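Local coordinates for protein dTDP-glucose 4,6-dehydratase (Klebsiella pneumoniae, PDB 5U4Q) that probably catalyses the NAD-dependent dehydration of dTDP-glucose to a 4-keto-6-deoxy sugar, or a related NAD-dependent conversion of a nucleotide sugar, at residues A71-F74 and A75-F79; L110-L113 and E114-H118; T157-A160 and N161-M164. One frame throughout, in Å; residues are numbered along the deposited sequence.

All three contacts are local, formed along helices that pack on the parallel sheet of a Rossmann-type fold or, in contact 1, round a helix end. Contact 1 closes helix 67-77 and contact 2 lies near the end of helix 98-118. Their centres are about 10 Å apart, and F74 packs through CD1 on C of G115 at 3.4 Å. Contact 2 in turn meets contact 3, on helix 153-172, where L113 packs on M164 and the centres are about 14 Å apart. Contact 3 supplies K158 to the NAD pocket, whereas the side chains of L73 and N111 each lie about 9 Å from NAD. The second subunit touches contacts 2 and 3.

Contact 1: A71-F74 and A75-F79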
loop_
_atom_site.group_PDB
_atom_site.type_symbol
_atom_site.label_atom_id
_atom_site.label_comp_id
_atom_site.label_asym_id
_atom_site.label_seq_id
_atom_site.Cartn_x
_atom_site.Cartn_y
_atom_site.Cartn_z
ATOM N N ALA A 71 -14.765 -12.405 9.033
ATOM C CA ALA A 71 -16.140 -12.246 8.568
ATOM C C ALA A 71 -17.149 -12.656 9.653
ATOM O O ALA A 71 -18.136 -11.949 9.875
ATOM C CB ALA A 71 -16.359 -13.058 7.296
ATOM N N LYS A 72 -16.885 -13.771 10.320
ATOM C CA LYS A 72 -17.741 -14.254 11.415
ATOM C C LYS A 72 -17.825 -13.240 12.557
ATOM O O LYS A 72 -18.880 -12.988 13.117
ATOM C CB LYS A 72 -17.247 -15.586 11.937
ATOM C CG LYS A 72 -18.174 -16.265 12.949
ATOM C CD LYS A 72 -17.586 -17.585 13.464
ATOM C CE LYS A 72 -17.218 -18.538 12.334
ATOM N NZ LYS A 72 -16.729 -19.873 12.807
ATOM N N LEU A 73 -16.691 -12.642 12.885
ATOM C CA LEU A 73 -16.649 -11.638 13.937
ATOM C C LEU A 73 -17.555 -10.446 13.596
ATOM O O LEU A 73 -18.400 -10.049 14.378
ATOM C CB LEU A 73 -15.206 -11.170 14.123
ATOM C CG LEU A 73 -14.963 -10.006 15.070
ATOM C CD1 LEU A 73 -15.017 -10.469 16.504
ATOM C CD2 LEU A 73 -13.619 -9.381 14.752
ATOM N N PHE A 74 -17.369 -9.877 12.412
ATOM C CA PHE A 74 -18.157 -8.748 12.016
ATOM C C PHE A 74 -19.645 -9.124 11.909
ATOM O O PHE A 74 -20.500 -8.383 12.353
ATOM C CB PHE A 74 -17.650 -8.145 10.721
ATOM C CG PHE A 74 -16.451 -7.217 10.895
ATOM C CD1 PHE A 74 -16.643 -5.862 11.040
ATOM C CD2 PHE A 74 -15.156 -7.697 10.823
ATOM C CE1 PHE A 74 -15.540 -5.011 11.167
ATOM C CE2 PHE A 74 -14.064 -6.846 10.968
ATOM C CZ PHE A 74 -14.270 -5.514 11.123
ATOM N N ALA A 75 -19.897 -10.284 11.344
ATOM C CA ALA A 75 -21.292 -10.707 11.132
ATOM C C ALA A 75 -22.046 -10.927 12.431
ATOM O O ALA A 75 -23.194 -10.512 12.557
ATOM C CB ALA A 75 -21.325 -11.960 10.323
ATOM N N THR A 76 -21.411 -11.600 13.378
ATOM C CA THR A 76 -22.076 -11.901 14.656
ATOM C C THR A 76 -22.195 -10.683 15.583
ATOM O O THR A 76 -23.157 -10.541 16.334
ATOM C CB THR A 76 -21.360 -13.038 15.415
ATOM O OG1 THR A 76 -19.988 -12.692 15.677
ATOM C CG2 THR A 76 -21.368 -14.302 14.608
ATOM N N GLU A 77 -21.213 -9.791 15.527
ATOM C CA GLU A 77 -21.189 -8.691 16.476
ATOM C C GLU A 77 -21.890 -7.405 16.065
ATOM O O GLU A 77 -22.346 -6.664 16.946
ATOM C CB GLU A 77 -19.743 -8.414 16.907
ATOM C CG GLU A 77 -19.077 -9.593 17.603
ATOM C CD GLU A 77 -19.639 -9.950 18.977
ATOM O OE1 GLU A 77 -20.319 -9.128 19.599
ATOM O OE2 GLU A 77 -19.357 -11.078 19.445
ATOM N N GLN A 78 -21.951 -7.129 14.758
ATOM C CA GLN A 78 -22.605 -5.927 14.239
ATOM C C GLN A 78 -22.133 -4.651 14.982
ATOM O O GLN A 78 -22.896 -3.970 15.661
ATOM C CB GLN A 78 -24.138 -6.106 14.281
ATOM C CG GLN A 78 -24.631 -7.318 13.481
ATOM C CD GLN A 78 -24.466 -7.168 11.969
ATOM O OE1 GLN A 78 -24.897 -6.178 11.378
ATOM N NE2 GLN A 78 -23.870 -8.171 11.337
ATOM N N PHE A 79 -20.839 -4.361 14.839
ATOM C CA PHE A 79 -20.219 -3.214 15.446
ATOM C C PHE A 79 -20.757 -1.868 14.987
ATOM O O PHE A 79 -21.086 -1.679 13.806
ATOM C CB PHE A 79 -18.699 -3.255 15.162
ATOM C CG PHE A 79 -18.020 -4.450 15.755
ATOM C CD1 PHE A 79 -17.945 -4.590 17.143
ATOM C CD2 PHE A 79 -17.456 -5.426 14.956
ATOM C CE1 PHE A 79 -17.351 -5.686 17.702
ATOM C CE2 PHE A 79 -16.866 -6.545 15.514
ATOM C CZ PHE A 79 -16.784 -6.656 16.897
HETATM O O HOH W 1 -19.772 -5.612 12.462
#
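With CG anti to the carbonyl carbon in both residues (chi1 -81° in F74 and -62° in F79), the two phenyl rings turn toward each other at the end of the helix. They form an edge-to-face pair in which the edge of F79 addresses the face of F74; the centroids are 5.8 Å apart and the planes nearly perpendicular, at 86°. The nearest carbons are F74 CD1 and F79 CD2, 4.0 Å apart. L73 comes to another part of the F79 rim, its CG lying in the ring plane 4.0 Å from CE2. E77 CB covers one face of that same ring, toward its rim. This is the C-terminal end of the helix in a beta-alpha-beta crossover of the Rossmann fold, leading from strand 57-61 through helix 67-77 to strand 81-84, and L73, F74 and F79 all press on L7 of strand 5-9. The helical bonds run on to Q78 N, which reaches F74 O at 3.1 Å, and Q78 itself takes positive phi. There the chain turns out of the helix, and a water bridges the break, donating to F74 O and accepting from F79 N. On the outer side, T76 folds its hydroxyl back onto the helix: OG1 donates to K72 O at 2.8 Å. T76 N reaches the same oxygen at 2.9 Å from the opposite face of the carbonyl plane.

Contact 2: L110-L113 and E114-H118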
loop_
_atom_site.group_PDB
_atom_site.type_symbol
_atom_site.label_atom_id
_atom_site.label_comp_id
_atom_site.label_asym_id
_atom_site.label_seq_id
_atom_site.Cartn_x
_atom_site.Cartn_y
_atom_site.Cartn_z
ATOM N N LEU A 110 -7.632 -5.302 4.534
ATOM C CA LEU A 110 -8.762 -5.551 3.642
ATOM C C LEU A 110 -9.883 -6.271 4.386
ATOM O O LEU A 110 -11.039 -5.921 4.189
ATOM C CB LEU A 110 -8.355 -6.351 2.412
ATOM C CG LEU A 110 -9.491 -6.601 1.400
ATOM C CD1 LEU A 110 -10.163 -5.329 0.907
ATOM C CD2 LEU A 110 -8.985 -7.442 0.233
ATOM N N ASN A 111 -9.548 -7.254 5.237
ATOM C CA ASN A 111 -10.601 -7.953 6.016
ATOM C C ASN A 111 -11.361 -6.964 6.890
ATOM O O ASN A 111 -12.580 -7.057 7.023
ATOM C CB ASN A 111 -10.021 -9.125 6.817
ATOM C CG ASN A 111 -9.522 -10.231 5.915
ATOM O OD1 ASN A 111 -9.965 -10.327 4.765
ATOM N ND2 ASN A 111 -8.583 -11.046 6.394
ATOM N N ILE A 112 -10.651 -6.024 7.505
ATOM C CA ILE A 112 -11.300 -4.979 8.282
ATOM C C ILE A 112 -12.252 -4.157 7.381
ATOM O O ILE A 112 -13.408 -3.899 7.771
ATOM C CB ILE A 112 -10.251 -4.023 8.936
ATOM C CG1 ILE A 112 -9.465 -4.728 10.039
ATOM C CG2 ILE A 112 -10.874 -2.732 9.470
ATOM C CD1 ILE A 112 -10.211 -4.928 11.327
ATOM N N LEU A 113 -11.763 -3.709 6.215
ATOM C CA LEU A 113 -12.586 -2.876 5.330
ATOM C C LEU A 113 -13.830 -3.621 4.856
ATOM O O LEU A 113 -14.916 -3.051 4.835
ATOM C CB LEU A 113 -11.780 -2.366 4.148
ATOM C CG LEU A 113 -10.692 -1.328 4.447
ATOM C CD1 LEU A 113 -9.860 -1.086 3.188
ATOM C CD2 LEU A 113 -11.299 -0.043 4.944
ATOM N N GLU A 114 -13.643 -4.888 4.500
ATOM C CA GLU A 114 -14.772 -5.729 4.061
ATOM C C GLU A 114 -15.796 -5.883 5.159
ATOM O O GLU A 114 -17.009 -5.794 4.901
ATOM C CB GLU A 114 -14.282 -7.071 3.538
ATOM C CG GLU A 114 -13.774 -6.977 2.108
ATOM C CD GLU A 114 -14.905 -6.742 1.113
ATOM O OE1 GLU A 114 -15.680 -7.706 0.935
ATOM O OE2 GLU A 114 -15.006 -5.657 0.507
ATOM N N GLY A 115 -15.333 -6.114 6.391
ATOM C CA GLY A 115 -16.223 -6.245 7.536
ATOM C C GLY A 115 -17.009 -4.961 7.740
ATOM O O GLY A 115 -18.263 -4.970 7.957
ATOM N N CYS A 116 -16.333 -3.820 7.636
ATOM C CA CYS A 116 -16.999 -2.525 7.788
ATOM C C CYS A 116 -18.012 -2.268 6.674
ATOM O O CYS A 116 -19.083 -1.720 6.930
ATOM C CB CYS A 116 -15.985 -1.382 7.820
ATOM S SG CYS A 116 -14.953 -1.341 9.307
ATOM N N ARG A 117 -17.655 -2.660 5.462
ATOM C CA ARG A 117 -18.513 -2.497 4.304
ATOM C C ARG A 117 -19.796 -3.312 4.445
ATOM O O ARG A 117 -20.912 -2.773 4.343
ATOM C CB ARG A 117 -17.760 -2.947 3.060
ATOM C CG ARG A 117 -18.587 -2.990 1.784
ATOM C CD ARG A 117 -17.785 -3.674 0.721
ATOM N NE ARG A 117 -18.572 -3.862 -0.489
ATOM C CZ ARG A 117 -18.178 -4.577 -1.539
ATOM N NH1 ARG A 117 -17.005 -5.196 -1.553
ATOM N NH2 ARG A 117 -18.968 -4.655 -2.613
ATOM N N HIS A 118 -19.645 -4.605 4.644
ATOM C CA HIS A 118 -20.824 -5.492 4.654
ATOM C C HIS A 118 -21.740 -5.357 5.853
ATOM O O HIS A 118 -22.928 -5.710 5.758
ATOM C CB HIS A 118 -20.398 -6.923 4.389
ATOM C CG HIS A 118 -19.755 -7.092 3.049
ATOM N ND1 HIS A 118 -20.460 -6.954 1.869
ATOM C CD2 HIS A 118 -18.469 -7.321 2.693
ATOM C CE1 HIS A 118 -19.637 -7.108 0.847
ATOM N NE2 HIS A 118 -18.429 -7.349 1.315
#
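E114 lies alongside L110, the two side chains pointing the same way, with E114 CG 4.1 Å from CD1 of the leucine. The pair is an i,i+4 contact on helix 98-118, a helix of the Rossmann-type domain that, with helix 153-172, faces the second subunit; dimers of this superfamily commonly pair these helices in a four-helix bundle. E114 N donates to L110 O at 2.8 Å, which fixes the root of the glutamate. Beyond CG the chain bends (chi2 -70°), bringing the carboxylate round toward the next turn and the ends of R117 and H118. OE2 receives NH1 of R117 at 2.9 Å, through its syn lone pair and within the guanidinium plane; this is a salt bridge, and Y168 of helix 153-172 also bonds OE2. The other oxygen, OE1, is met by H118 NE2 at 2.8 Å from above the carboxylate plane, although it lies in the plane of the imidazole. With three partners divided over both oxygens, the buried carboxylate is held against rotation and probably stays ionised. R117 runs extended from CG to NE, and its NH1 has a second partner, the backbone oxygen of L95 of the second subunit. Its neighbour H118 sets CE1 over one guanidinium face, 3.6 Å above the plane and toward the rim. On another side of the helix, toward strand 123-129 and the loop after the helix, I112 and C116 meet loosely, CG2 of the isoleucine lying 4.3 Å from SG.

Contact 3: T157-A160 and N161-M164; sequences TKKA and NELM. With NAD (nicotinamide-adenine-dinucleotide), chain C.
The N161 amide has the backbone oxygen of T157 over one face, 3.3 Å from CG. Because T157 O stands above the plane and not along an N-H, its approach to ND2 is no hydrogen bond; ND2 instead donates to the backbone oxygen of N105 in helix 98-118. K158 CD comes in on the same side of the amide as T157 O, and a water lies beyond OD1. The second flat group, the E162 carboxylate, has K159 CD at 3.9 Å from OE1, displaced from the plane. R180 forms a salt bridge with OE1, and S128 bonds OE2. The lysine and glutamate cross at about a right angle, and a water bridges their charged ends, NZ and OE1. K159 reaches there by a bend at chi2 (56°), which also lays CE on the L163 side chain, 4.0 Å from CG. Its NZ pairs with D148 of the second subunit, while A160 packs on A160 of that subunit, so this face of helix 153-172 belongs to the dimer interface. K158 serves the cofactor instead. With Y154 it completes the Tyr-x-x-x-Lys signature of the short-chain dehydrogenase/reductase superfamily, and both residues bond NAD. K158 NZ donates to the ribose hydroxyl O3D of NAD at 3.0 Å, to the backbone oxygen of A127, and to a water, 2.8 Å away, that donates on to N161 OD1. Three oxygens thus fix the ammonium group, with N161 as a second-shell residue, consistent with the lysine positioning the nicotinamide ribose, as in relatives of this superfamily.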
loop_
_atom_site.group_PDB
_atom_site.type_symbol
_atom_site.label_atom_id
_atom_site.label_comp_id
_atom_site.label_asym_id
_atom_site.label_seq_id
_atom_site.Cartn_x
_atom_site.Cartn_y
_atom_site.Cartn_z
ATOM N N THR A 157 3.114 -0.013 3.683
ATOM C CA THR A 157 1.838 -0.668 4.027
ATOM C C THR A 157 0.867 0.301 4.702
ATOM O O THR A 157 -0.345 0.202 4.487
ATOM C CB THR A 157 1.977 -1.974 4.870
ATOM O OG1 THR A 157 2.446 -1.700 6.177
ATOM C CG2 THR A 157 2.856 -3.020 4.156
ATOM N N LYS A 158 1.381 1.213 5.521
ATOM C CA LYS A 158 0.516 2.195 6.161
ATOM C C LYS A 158 -0.093 3.165 5.147
ATOM O O LYS A 158 -1.291 3.512 5.232
ATOM C CB LYS A 158 1.224 2.898 7.325
ATOM C CG LYS A 158 1.544 1.979 8.513
ATOM C CD LYS A 158 0.298 1.286 9.084
ATOM C CE LYS A 158 0.517 0.809 10.522
ATOM N NZ LYS A 158 -0.740 0.228 11.137
ATOM N N LYS A 159 0.710 3.625 4.182
ATOM C CA LYS A 159 0.165 4.462 3.124
ATOM C C LYS A 159 -0.833 3.652 2.300
ATOM O O LYS A 159 -1.879 4.172 1.917
ATOM C CB LYS A 159 1.259 5.086 2.251
ATOM C CG LYS A 159 0.744 5.884 1.084
ATOM C CD LYS A 159 -0.233 7.045 1.386
ATOM C CE LYS A 159 -0.613 7.687 0.034
ATOM N NZ LYS A 159 -1.670 8.733 0.056
ATOM N N ALA A 160 -0.526 2.377 2.056
ATOM C CA ALA A 160 -1.491 1.542 1.361
ATOM C C ALA A 160 -2.814 1.486 2.121
ATOM O O ALA A 160 -3.878 1.462 1.490
ATOM C CB ALA A 160 -0.961 0.133 1.111
ATOM N N ASN A 161 -2.763 1.418 3.450
ATOM C CA ASN A 161 -4.014 1.408 4.264
ATOM C C ASN A 161 -4.795 2.696 3.999
ATOM O O ASN A 161 -6.020 2.651 3.813
ATOM C CB ASN A 161 -3.714 1.331 5.754
ATOM C CG ASN A 161 -3.180 -0.036 6.235
ATOM O OD1 ASN A 161 -2.967 -0.182 7.438
ATOM N ND2 ASN A 161 -3.090 -1.025 5.371
ATOM N N GLU A 162 -4.105 3.835 3.961
ATOM C CA GLU A 162 -4.794 5.115 3.694
ATOM C C GLU A 162 -5.461 5.084 2.312
ATOM O O GLU A 162 -6.591 5.558 2.155
ATOM C CB GLU A 162 -3.836 6.300 3.834
ATOM C CG GLU A 162 -3.238 6.479 5.230
ATOM C CD GLU A 162 -2.328 7.678 5.352
ATOM O OE1 GLU A 162 -2.285 8.524 4.414
ATOM O OE2 GLU A 162 -1.647 7.818 6.404
ATOM N N LEU A 163 -4.757 4.511 1.325
ATOM C CA LEU A 163 -5.297 4.438 -0.043
ATOM C C LEU A 163 -6.524 3.561 -0.101
ATOM O O LEU A 163 -7.519 3.901 -0.751
ATOM C CB LEU A 163 -4.247 3.930 -1.022
ATOM C CG LEU A 163 -3.076 4.874 -1.313
ATOM C CD1 LEU A 163 -1.917 4.063 -1.850
ATOM C CD2 LEU A 163 -3.486 5.997 -2.260
HETATM N N MSE A 164 -6.453 2.424 0.589
HETATM C CA MSE A 164 -7.562 1.483 0.635
HETATM C C MSE A 164 -8.743 2.105 1.361
HETATM O O MSE A 164 -9.887 1.967 0.926
HETATM C CB MSE A 164 -7.084 0.161 1.260
HETATM C CG MSE A 164 -6.004 -0.496 0.390
HETATM SE SE MSE A 164 -4.909 -1.811 1.386
HETATM C CE MSE A 164 -6.259 -3.196 1.684
HETATM P PA NAD C . 1.690 -3.508 19.948
HETATM O O1A NAD C . 1.854 -3.388 21.413
HETATM O O2A NAD C . 2.582 -4.432 19.142
HETATM O O5B NAD C . 0.138 -3.863 19.666
HETATM C C5B NAD C . -0.361 -4.386 18.442
HETATM C C4B NAD C . -1.119 -5.666 18.754
HETATM O O4B NAD C . -1.538 -6.165 17.470
HETATM C C3B NAD C . -0.266 -6.736 19.422
HETATM O O3B NAD C . -0.723 -7.133 20.724
HETATM C C2B NAD C . -0.284 -7.871 18.397
HETATM O O2B NAD C . -0.332 -9.179 18.999
HETATM C C1B NAD C . -1.491 -7.569 17.511
HETATM N N9A NAD C . -1.371 -8.115 16.148
HETATM C C8A NAD C . -0.329 -7.967 15.299
HETATM N N7A NAD C . -0.560 -8.624 14.160
HETATM C C5A NAD C . -1.775 -9.186 14.264
HETATM C C6A NAD C . -2.600 -10.062 13.407
HETATM N N6A NAD C . -2.204 -10.441 12.200
HETATM N N1A NAD C . -3.779 -10.436 13.906
HETATM C C2A NAD C . -4.217 -10.085 15.124
HETATM N N3A NAD C . -3.506 -9.314 15.971
HETATM C C4A NAD C . -2.290 -8.856 15.570
HETATM O O3 NAD C . 1.862 -2.083 19.213
HETATM P PN NAD C . 1.151 -0.676 19.539
HETATM O O1N NAD C . 0.056 -0.797 20.516
HETATM O O2N NAD C . 2.320 0.289 19.726
HETATM O O5D NAD C . 0.558 -0.378 18.089
HETATM C C5D NAD C . -0.814 -0.130 17.794
HETATM C C4D NAD C . -0.851 0.470 16.398
HETATM O O4D NAD C . -0.300 1.807 16.429
HETATM C C3D NAD C . -0.097 -0.256 15.289
HETATM O O3D NAD C . -0.896 -0.197 14.106
HETATM C C2D NAD C . 1.146 0.571 15.060
HETATM O O2D NAD C . 1.637 0.508 13.705
HETATM C C1D NAD C . 0.679 1.970 15.410
HETATM N N1N NAD C . 1.771 2.824 15.914
HETATM C C2N NAD C . 2.220 2.769 17.190
HETATM C C3N NAD C . 3.261 3.600 17.637
HETATM C C7N NAD C . 3.825 3.595 19.064
HETATM O O7N NAD C . 4.626 4.478 19.406
HETATM N N7N NAD C . 3.529 2.648 19.969
HETATM C C4N NAD C . 3.854 4.461 16.740
HETATM C C5N NAD C . 3.393 4.498 15.431
HETATM C C6N NAD C . 2.364 3.656 15.023
HETATM O O HOH W 2 -1.615 -1.759 9.311
HETATM O O HOH W 3 -2.488 9.971 2.356
#